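Side-chain contacts in Mypaa.01249.c (Mycobacterium paratuberculosis, PDB 3RD5), which probably acts as an oxidoreductase of the short-chain dehydrogenase/reductase family, although its substrate is not known: residues T176-L179 / Q180-T184; A276-A279 / L280-L284; D242-G245 / D246-V249. All coordinates share one frame; numbering follows the deposited sequence. Where two conformers were deposited one is given.

Interaction 1: residues T176-L179 / Q180-T184; sequences TSEL and QRRLT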
ATOM      1  N   THR A 176       4.907  -6.929   3.740  1.00 11.47           N
ATOM      2  CA  THR A 176       3.715  -7.762   3.889  1.00 12.14           C
ATOM      3  C   THR A 176       4.025  -9.126   4.518  1.00 12.96           C
ATOM      4  O   THR A 176       3.334  -9.555   5.459  1.00 12.91           O
ATOM      5  CB  THR A 176       3.057  -7.945   2.543  1.00 11.81           C
ATOM      6  OG1 THR A 176       2.637  -6.674   2.005  1.00 12.49           O
ATOM      7  CG2 THR A 176       1.807  -8.903   2.605  1.00 14.39           C
ATOM      8  N   SER A 177       5.080  -9.786   4.059  1.00 12.71           N
ATOM      9  CA  SER A 177       5.466 -11.102   4.607  0.50 12.93           C
ATOM     10  C   SER A 177       5.860 -11.017   6.069  1.00 13.40           C
ATOM     11  O   SER A 177       5.434 -11.829   6.888  1.00 13.98           O
ATOM     12  CB  SER A 177       6.624 -11.683   3.807  0.50 13.91           C
ATOM     13  OG  SER A 177       6.230 -11.979   2.481  0.50 13.67           O
ATOM     14  N   GLU A 178       6.699 -10.030   6.411  1.00 13.20           N
ATOM     15  CA  GLU A 178       7.164  -9.911   7.789  1.00 13.72           C
ATOM     16  C   GLU A 178       6.043  -9.441   8.705  1.00 13.50           C
ATOM     17  O   GLU A 178       5.930  -9.916   9.826  1.00 14.70           O
ATOM     18  CB  GLU A 178       8.402  -9.036   7.889  1.00 15.01           C
ATOM     19  CG  GLU A 178       8.940  -8.788   9.288  1.00 14.79           C
ATOM     20  CD  GLU A 178       9.524  -9.964  10.004  1.00 16.47           C
ATOM     21  OE1 GLU A 178       9.630 -11.053   9.423  1.00 19.94           O
ATOM     22  OE2 GLU A 178       9.909  -9.740  11.192  1.00 20.58           O
ATOM     23  N   LEU A 179       5.194  -8.549   8.224  1.00 13.01           N
ATOM     24  CA  LEU A 179       4.028  -8.104   9.020  1.00 13.10           C
ATOM     25  C   LEU A 179       3.158  -9.334   9.322  1.00 13.79           C
ATOM     26  O   LEU A 179       2.738  -9.549  10.468  1.00 14.10           O
ATOM     27  CB  LEU A 179       3.208  -7.041   8.274  1.00 13.69           C
ATOM     28  CG  LEU A 179       1.943  -6.574   8.982  1.00 13.03           C
ATOM     29  CD1 LEU A 179       2.186  -6.080  10.423  1.00 14.33           C
ATOM     30  CD2 LEU A 179       1.276  -5.474   8.169  1.00 14.18           C
ATOM     31  N   GLN A 180       2.878 -10.178   8.322  1.00 13.41           N
ATOM     32  CA  GLN A 180       2.068 -11.347   8.592  1.00 14.12           C
ATOM     33  C   GLN A 180       2.739 -12.273   9.595  1.00 14.64           C
ATOM     34  O   GLN A 180       2.074 -12.809  10.491  1.00 14.96           O
ATOM     35  CB  GLN A 180       1.718 -12.090   7.301  1.00 14.61           C
ATOM     36  CG  GLN A 180       0.771 -13.275   7.574  1.00 14.59           C
ATOM     37  CD  GLN A 180      -0.545 -12.823   8.135  1.00 15.98           C
ATOM     38  OE1 GLN A 180      -1.282 -12.103   7.488  1.00 16.32           O
ATOM     39  NE2 GLN A 180      -0.876 -13.276   9.348  1.00 19.18           N
ATOM     40  N   ARG A 181       4.054 -12.468   9.462  1.00 13.63           N
ATOM     41  CA  ARG A 181       4.782 -13.339  10.423  1.00 15.64           C
ATOM     42  C   ARG A 181       4.589 -12.809  11.845  1.00 15.56           C
ATOM     43  O   ARG A 181       4.325 -13.604  12.777  1.00 17.01           O
ATOM     44  CB  ARG A 181       6.245 -13.422  10.084  1.00 16.27           C
ATOM     45  CG  ARG A 181       7.001 -14.449  10.898  1.00 17.25           C
ATOM     46  CD  ARG A 181       8.489 -14.367  10.651  1.00 19.36           C
ATOM     47  NE  ARG A 181       9.097 -13.183  11.223  1.00 21.83           N
ATOM     48  CZ  ARG A 181       9.358 -13.012  12.520  1.00 30.11           C
ATOM     49  NH1 ARG A 181       9.063 -13.972  13.417  1.00 33.54           N
ATOM     50  NH2 ARG A 181       9.942 -11.895  12.949  1.00 31.13           N
ATOM     51  N   ARG A 182       4.699 -11.506  12.023  1.00 15.19           N
ATOM     52  CA  ARG A 182       4.538 -10.896  13.337  0.50 15.77           C
ATOM     53  C   ARG A 182       3.114 -10.961  13.865  1.00 16.65           C
ATOM     54  O   ARG A 182       2.896 -11.177  15.066  1.00 17.59           O
ATOM     55  CB  ARG A 182       5.073  -9.477  13.303  0.50 14.61           C
ATOM     56  CG  ARG A 182       6.592  -9.438  13.290  0.50 12.33           C
ATOM     57  CD  ARG A 182       7.089  -8.031  13.065  0.50 13.40           C
ATOM     58  NE  ARG A 182       8.531  -7.889  13.155  0.50 14.10           N
ATOM     59  CZ  ARG A 182       9.184  -7.363  14.199  0.50 13.40           C
ATOM     60  NH1 ARG A 182       8.540  -6.934  15.243  0.50 15.87           N
ATOM     61  NH2 ARG A 182      10.493  -7.190  14.152  0.50 14.12           N
ATOM     62  N   LEU A 183       2.134 -10.795  12.979  1.00 15.64           N
ATOM     63  CA  LEU A 183       0.732 -10.874  13.375  1.00 15.91           C
ATOM     64  C   LEU A 183       0.432 -12.274  13.852  1.00 16.84           C
ATOM     65  O   LEU A 183      -0.206 -12.462  14.901  1.00 18.04           O
ATOM     66  CB  LEU A 183      -0.188 -10.470  12.205  1.00 15.53           C
ATOM     67  CG  LEU A 183      -0.185  -8.997  11.808  1.00 15.31           C
ATOM     68  CD1 LEU A 183      -0.948  -8.794  10.513  1.00 15.90           C
ATOM     69  CD2 LEU A 183      -0.772  -8.113  12.959  1.00 16.78           C
ATOM     70  N   THR A 184       0.873 -13.280  13.108  1.00 16.76           N
ATOM     71  CA  THR A 184       0.639 -14.688  13.493  1.00 17.71           C
ATOM     72  C   THR A 184       1.312 -14.989  14.828  1.00 19.79           C
ATOM     73  O   THR A 184       0.669 -15.580  15.724  1.00 20.60           O
ATOM     74  CB  THR A 184       1.123 -15.620  12.391  1.00 18.71           C
ATOM     75  OG1 THR A 184       0.340 -15.406  11.197  1.00 18.86           O
ATOM     76  CG2 THR A 184       1.012 -17.110  12.822  1.00 19.45           C
TER
HETATM   77  O   HOH W   1      12.598  -7.853  12.344  1.00 25.59           O
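Glu178 and Arg181, one turn apart on the helix 161-185, run alongside each other in the same direction, while Arg182 swings in from the next position to share the same carboxylate. Arg181 holds Glu178 side-on with two nitrogens, one for each oxygen. Its NE gives a nearly straight bond to Glu178 OE1 (2.8 Å, N-H...O 175°), and its NH2 reaches Glu178 OE2 at 2.8 Å. The two flat groups are not coplanar: their planes stand 41° apart, and NE meets OE1 from above the carboxylate plane. Arg181 can fold back like this because its chain runs out straight and then bends at chi3, while Glu178 bends at chi2, which brings its carboxylate within reach of both arginines. Arg182 stays extended from CG to NE and approaches more steeply, with its guanidinium 74° from the carboxylate plane. Its NE donates to Glu178 OE2 at 3.0 Å, on the anti side, whereas Arg181 NH2 uses the syn side; both come from the same face of the carboxylate. A water accepts from Arg182 NH2 at 2.9 Å and gives a weak bond to Glu178 OE2. On a neighbouring flank Leu179 and Leu183 meet obliquely, Leu179 CG lying 4.0 Å from Leu183 CD1. The helix's own backbone bonds, such as Arg182 N to Glu178 O, join the same residues. Trp278 of the helix 271-285 packs on Glu178 and Leu179 and makes a cation-pi contact with Arg182. Three charged hydrogen bonds therefore fall on one carboxylate, two of them on OE2; this network fixes the rotation of the acid, and the two positive charges would be expected to favour its ionised form.

Interaction 2: residues A276-A279 / L280-L284; sequences ALWA and LSEQL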
ATOM      1  N   ALA A 276      15.329  -8.343   8.322  1.00 14.33           N
ATOM      2  CA  ALA A 276      16.364  -7.318   8.402  1.00 13.98           C
ATOM      3  C   ALA A 276      15.837  -5.964   7.942  1.00 13.56           C
ATOM      4  O   ALA A 276      16.086  -4.938   8.582  1.00 13.47           O
ATOM      5  CB  ALA A 276      17.570  -7.711   7.515  1.00 14.85           C
ATOM      6  N   LEU A 277      15.066  -5.968   6.853  1.00 13.53           N
ATOM      7  CA  LEU A 277      14.453  -4.729   6.357  1.00 13.61           C
ATOM      8  C   LEU A 277      13.509  -4.138   7.404  1.00 13.57           C
ATOM      9  O   LEU A 277      13.438  -2.922   7.561  1.00 13.93           O
ATOM     10  CB  LEU A 277      13.710  -4.965   5.034  1.00 13.90           C
ATOM     11  CG  LEU A 277      12.908  -3.757   4.527  1.00 13.22           C
ATOM     12  CD1 LEU A 277      13.806  -2.571   4.132  1.00 14.22           C
ATOM     13  CD2 LEU A 277      12.067  -4.217   3.336  1.00 15.29           C
ATOM     14  N   TRP A 278      12.766  -4.995   8.113  1.00 13.14           N
ATOM     15  CA  TRP A 278      11.898  -4.516   9.170  1.00 13.06           C
ATOM     16  C   TRP A 278      12.671  -3.771  10.244  1.00 13.59           C
ATOM     17  O   TRP A 278      12.276  -2.673  10.687  1.00 13.63           O
ATOM     18  CB  TRP A 278      11.116  -5.698   9.773  1.00 13.32           C
ATOM     19  CG  TRP A 278      10.023  -5.239  10.694  1.00 13.34           C
ATOM     20  CD1 TRP A 278      10.161  -4.785  11.972  1.00 13.97           C
ATOM     21  CD2 TRP A 278       8.624  -5.094  10.368  1.00 13.37           C
ATOM     22  NE1 TRP A 278       8.946  -4.345  12.444  1.00 14.71           N
ATOM     23  CE2 TRP A 278       7.994  -4.541  11.484  1.00 13.51           C
ATOM     24  CE3 TRP A 278       7.848  -5.400   9.229  1.00 14.82           C
ATOM     25  CZ2 TRP A 278       6.616  -4.222  11.474  1.00 15.42           C
ATOM     26  CZ3 TRP A 278       6.514  -5.095   9.224  1.00 15.25           C
ATOM     27  CH2 TRP A 278       5.904  -4.533  10.360  1.00 15.98           C
ATOM     28  N   ALA A 279      13.810  -4.331  10.663  1.00 13.13           N
ATOM     29  CA  ALA A 279      14.640  -3.696  11.669  1.00 13.91           C
ATOM     30  C   ALA A 279      15.152  -2.343  11.195  1.00 13.98           C
ATOM     31  O   ALA A 279      15.095  -1.344  11.918  1.00 15.58           O
ATOM     32  CB  ALA A 279      15.839  -4.615  12.050  1.00 15.17           C
ATOM     33  N   LEU A 280      15.675  -2.291   9.979  1.00 14.14           N
ATOM     34  CA  LEU A 280      16.130  -1.028   9.403  1.00 14.01           C
ATOM     35  C   LEU A 280      14.983  -0.008   9.338  1.00 14.29           C
ATOM     36  O   LEU A 280      15.179   1.177   9.643  1.00 14.62           O
ATOM     37  CB  LEU A 280      16.724  -1.277   8.031  1.00 14.26           C
ATOM     38  CG  LEU A 280      17.077  -0.055   7.181  1.00 15.00           C
ATOM     39  CD1 LEU A 280      18.000   0.921   7.859  1.00 15.87           C
ATOM     40  CD2 LEU A 280      17.592  -0.511   5.811  1.00 16.31           C
ATOM     41  N   SER A 281      13.795  -0.478   8.976  1.00 13.34           N
ATOM     42  CA  SER A 281      12.637   0.402   8.831  1.00 12.94           C
ATOM     43  C   SER A 281      12.175   0.991  10.176  1.00 13.66           C
ATOM     44  O   SER A 281      11.761   2.167  10.268  1.00 14.03           O
ATOM     45  CB  SER A 281      11.487  -0.321   8.124  1.00 13.01           C
ATOM     46  OG  SER A 281      11.900  -0.714   6.802  1.00 13.20           O
ATOM     47  N   GLU A 282      12.242   0.178  11.236  1.00 14.43           N
ATOM     48  CA  GLU A 282      11.938   0.662  12.579  1.00 15.18           C
ATOM     49  C   GLU A 282      12.943   1.758  12.959  1.00 16.38           C
ATOM     50  O   GLU A 282      12.574   2.786  13.525  1.00 17.14           O
ATOM     51  CB  GLU A 282      11.970  -0.481  13.634  1.00 15.70           C
ATOM     52  CG  GLU A 282      10.817  -1.464  13.543  1.00 15.84           C
ATOM     53  CD  GLU A 282      10.590  -2.299  14.788  1.00 20.40           C
ATOM     54  OE1 GLU A 282      11.474  -2.290  15.684  1.00 23.33           O
ATOM     55  OE2 GLU A 282       9.543  -2.974  14.871  1.00 18.16           O
ATOM     56  N   GLN A 283      14.213   1.543  12.664  1.00 16.70           N
ATOM     57  CA  GLN A 283      15.231   2.531  13.021  0.50 16.97           C
ATOM     58  C   GLN A 283      15.043   3.834  12.246  1.00 17.49           C
ATOM     59  O   GLN A 283      15.168   4.897  12.819  1.00 18.87           O
ATOM     60  CB  GLN A 283      16.639   1.982  12.818  0.50 17.77           C
ATOM     61  CG  GLN A 283      16.948   0.824  13.713  0.50 16.67           C
ATOM     62  CD  GLN A 283      18.192   0.104  13.278  0.50 22.30           C
ATOM     63  OE1 GLN A 283      18.958   0.600  12.451  0.50 26.62           O
ATOM     64  NE2 GLN A 283      18.384  -1.090  13.802  0.50 25.10           N
ATOM     65  N   LEU A 284      14.736   3.757  10.954  1.00 15.74           N
ATOM     66  CA  LEU A 284      14.584   4.950  10.161  1.00 15.60           C
ATOM     67  C   LEU A 284      13.344   5.750  10.532  1.00 16.01           C
ATOM     68  O   LEU A 284      13.343   7.007  10.475  1.00 17.41           O
ATOM     69  CB  LEU A 284      14.546   4.586   8.666  1.00 15.22           C
ATOM     70  CG  LEU A 284      15.854   4.113   8.025  1.00 14.62           C
ATOM     71  CD1 LEU A 284      15.579   3.571   6.617  1.00 15.78           C
ATOM     72  CD2 LEU A 284      16.870   5.296   7.959  1.00 18.41           C
TER
HETATM   73  O   HOH W   2      15.696  -1.834  14.710  1.00 42.10           O
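Trp278 and Glu282, four residues apart on the helix 271-285, are joined by a side-chain hydrogen bond. Trp278 NE1 donates to Glu282 OE2 at 2.9 Å, with the acceptor at the ring edge and close to the indole plane. The bond is somewhat bent (N-H...O 147°), and the indole approaches from above the carboxylate, whose plane is turned 63° from the ring. Glu282 CG is anti to its own carbonyl carbon (chi1 -71°), which sends the extended chain back along the helix beside the indole; CG then passes 3.6 Å from Trp278 NE1. Glu282 OE2 also accepts from the backbone N of Phe289, tying the C-terminal tail to this helix.

A second group of bonds converges on backbone carbonyls. Leu277 O takes two hydrogen bonds from Ser281, one from N and one from OG, each 2.8 Å long and arriving from opposite faces of the carbonyl plane. The hydroxyl lies beside Leu277 CD1 at 3.8 Å and is also hydrogen-bonded to His116. Ala279 O receives the regular helical bond from Gln283 N at 3.1 Å and another from a water that in turn accepts from Gln283 NE2.

Apolar packing is directed off the helix: Leu277 rests on Ala171 and Leu174, and the Trp278 ring meets Phe120 edge-to-face. The arrangement is that of an alpha-helix with one i to i+4 side-chain bond, Trp278 to Glu282, and a serine hydroxyl folded back on the carbonyl four residues earlier. This C-terminal helix packs against the helices 110-126 and 161-185 of the Rossmann-type SDR fold.

Interaction 3: residues D242-G245 / D246-V249; sequences DLPG and DSFV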
ATOM      1  N   ASP A 242     -11.764 -13.785   1.203  1.00 18.58           N
ATOM      2  CA  ASP A 242     -11.266 -14.550   2.366  1.00 18.73           C
ATOM      3  C   ASP A 242      -9.987 -15.258   1.964  1.00 20.16           C
ATOM      4  O   ASP A 242     -10.018 -16.403   1.508  1.00 23.31           O
ATOM      5  CB  ASP A 242     -12.317 -15.570   2.842  1.00 21.05           C
ATOM      6  CG  ASP A 242     -11.897 -16.283   4.089  1.00 23.67           C
ATOM      7  OD1 ASP A 242     -10.848 -15.985   4.677  1.00 23.19           O
ATOM      8  OD2 ASP A 242     -12.637 -17.213   4.494  1.00 26.64           O
ATOM      9  N   LEU A 243      -8.867 -14.540   2.042  1.00 17.39           N
ATOM     10  CA  LEU A 243      -7.562 -14.989   1.551  1.00 17.26           C
ATOM     11  C   LEU A 243      -6.641 -15.310   2.717  1.00 17.56           C
ATOM     12  O   LEU A 243      -6.689 -14.623   3.756  1.00 17.66           O
ATOM     13  CB  LEU A 243      -6.898 -13.891   0.714  1.00 16.43           C
ATOM     14  CG  LEU A 243      -7.622 -13.550  -0.579  1.00 18.65           C
ATOM     15  CD1 LEU A 243      -7.216 -12.187  -1.135  1.00 19.34           C
ATOM     16  CD2 LEU A 243      -7.319 -14.632  -1.639  1.00 26.01           C
ATOM     17  N   PRO A 244      -5.774 -16.323   2.563  1.00 17.35           N
ATOM     18  CA  PRO A 244      -4.767 -16.550   3.575  1.00 18.35           C
ATOM     19  C   PRO A 244      -3.834 -15.343   3.737  1.00 16.78           C
ATOM     20  O   PRO A 244      -3.580 -14.594   2.803  1.00 16.61           O
ATOM     21  CB  PRO A 244      -3.961 -17.726   3.013  1.00 19.56           C
ATOM     22  CG  PRO A 244      -4.717 -18.308   1.939  1.00 22.12           C
ATOM     23  CD  PRO A 244      -5.709 -17.274   1.453  1.00 18.52           C
ATOM     24  N   GLY A 245      -3.335 -15.158   4.952  1.00 16.78           N
ATOM     25  CA  GLY A 245      -2.342 -14.138   5.211  1.00 16.18           C
ATOM     26  C   GLY A 245      -1.135 -14.269   4.298  1.00 15.68           C
ATOM     27  O   GLY A 245      -0.770 -15.375   3.884  1.00 17.61           O
ATOM     28  N   ASP A 246      -0.579 -13.121   3.917  1.00 15.01           N
ATOM     29  CA  ASP A 246       0.528 -13.039   2.946  1.00 14.88           C
ATOM     30  C   ASP A 246       0.180 -13.518   1.552  1.00 15.72           C
ATOM     31  O   ASP A 246       1.065 -13.910   0.790  1.00 19.37           O
ATOM     32  CB  ASP A 246       1.833 -13.714   3.468  1.00 16.07           C
ATOM     33  CG  ASP A 246       3.086 -13.264   2.717  1.00 17.86           C
ATOM     34  OD1 ASP A 246       3.096 -12.232   2.110  1.00 20.13           O
ATOM     35  OD2 ASP A 246       4.058 -14.063   2.755  1.00 25.50           O
ATOM     36  N   SER A 247      -1.081 -13.423   1.159  1.00 15.63           N
ATOM     37  CA  SER A 247      -1.444 -13.617  -0.235  1.00 14.99           C
ATOM     38  C   SER A 247      -1.104 -12.370  -1.022  1.00 14.79           C
ATOM     39  O   SER A 247      -1.214 -11.261  -0.495  1.00 15.32           O
ATOM     40  CB  SER A 247      -2.932 -13.865  -0.388  1.00 15.40           C
ATOM     41  OG  SER A 247      -3.350 -15.076   0.202  1.00 17.30           O
ATOM     42  N   PHE A 248      -0.731 -12.536  -2.277  1.00 14.04           N
ATOM     43  CA  PHE A 248      -0.454 -11.458  -3.226  1.00 13.41           C
ATOM     44  C   PHE A 248      -1.397 -11.669  -4.426  1.00 14.09           C
ATOM     45  O   PHE A 248      -1.382 -12.780  -4.989  1.00 15.52           O
ATOM     46  CB  PHE A 248       0.992 -11.606  -3.707  1.00 13.52           C
ATOM     47  CG  PHE A 248       1.518 -10.511  -4.611  1.00 12.83           C
ATOM     48  CD1 PHE A 248       1.046  -9.218  -4.581  1.00 12.91           C
ATOM     49  CD2 PHE A 248       2.559 -10.810  -5.486  1.00 12.53           C
ATOM     50  CE1 PHE A 248       1.628  -8.185  -5.364  1.00 12.79           C
ATOM     51  CE2 PHE A 248       3.144  -9.802  -6.254  1.00 13.79           C
ATOM     52  CZ  PHE A 248       2.680  -8.508  -6.209  1.00 12.48           C
ATOM     53  N   VAL A 249      -2.225 -10.664  -4.742  1.00 13.84           N
ATOM     54  CA  VAL A 249      -3.308 -10.749  -5.726  1.00 14.00           C
ATOM     55  C   VAL A 249      -2.935  -9.891  -6.931  1.00 13.13           C
ATOM     56  O   VAL A 249      -2.463  -8.752  -6.807  1.00 13.65           O
ATOM     57  CB  VAL A 249      -4.645 -10.174  -5.100  1.00 14.82           C
ATOM     58  CG1 VAL A 249      -5.781 -10.014  -6.167  1.00 19.85           C
ATOM     59  CG2 VAL A 249      -5.076 -11.152  -3.935  1.00 19.43           C
TER
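Pro244 O is gripped twice by Ser247, through its hydroxyl and its backbone N. The OG bond is the shorter, at 2.7 Å, with the hydroxyl tilted from the carbonyl plane. The N-H bond from Ser247 to the same oxygen is long and bent (3.2 Å, 132°) and counts as weak, although it is the one that closes a type II beta turn from Pro244 to Ser247. Ser247 OG stands anti to its own carbonyl carbon (chi1 -66°), a setting that folds it back inside the turn, 3.5 Å from Pro244 CD and 3.8 Å from Leu243 CB. Gly245 and Asp246 occupy the corners. Asp246 takes the positive phi (64°) that a type II turn requires at its third position, and its side chain leaves the turn to form a salt bridge with Arg264.

Beyond the turn the apolar part of the contact is a single touch. Leu243 CD1 meets Val249 CG2 at 3.7 Å, the two side chains crossing at about a right angle. The first side-chain bonds of both residues are directed at the opposite arm of the bend, and Tyr237 of the helix 226-240 packs on each of them.

The turn thus carries the chain from the end of the helix 226-240 into the strand 248-251 of the central sheet. Ser247 and Val249 share backbone hydrogen bonds with Ala194 of the parallel strand 191-195, and Ser247 also packs on Leu193. On the side of the helix 161-185, Asp246 bonds to Ser177 and lies against Thr176, and Phe248 reaches Leu173.

In the fold
Interactions 1 and 2 tie turns within two neighbouring helices, 161-185 and 271-285, and touch through Trp278. Interaction 3 instead shapes a turn leading into the sheet, and meets interaction 1 through Ser177 and Asp246. In interaction 1 Thr176, Glu178, Leu179 and Leu183 are buried and Arg181 is exposed; interaction 2 lies farthest out, its centre about 17 Å from that of the chain, with Ala279 and Gln283 exposed; in interaction 3 Leu243 and Val249 are buried, Pro244 exposed. Interaction 1 is a charged network at a helix-helix interface, interaction 2 relies on neutral donors, and interaction 3 on a serine folded onto a turn carbonyl. The helix 161-185 adjoins both others.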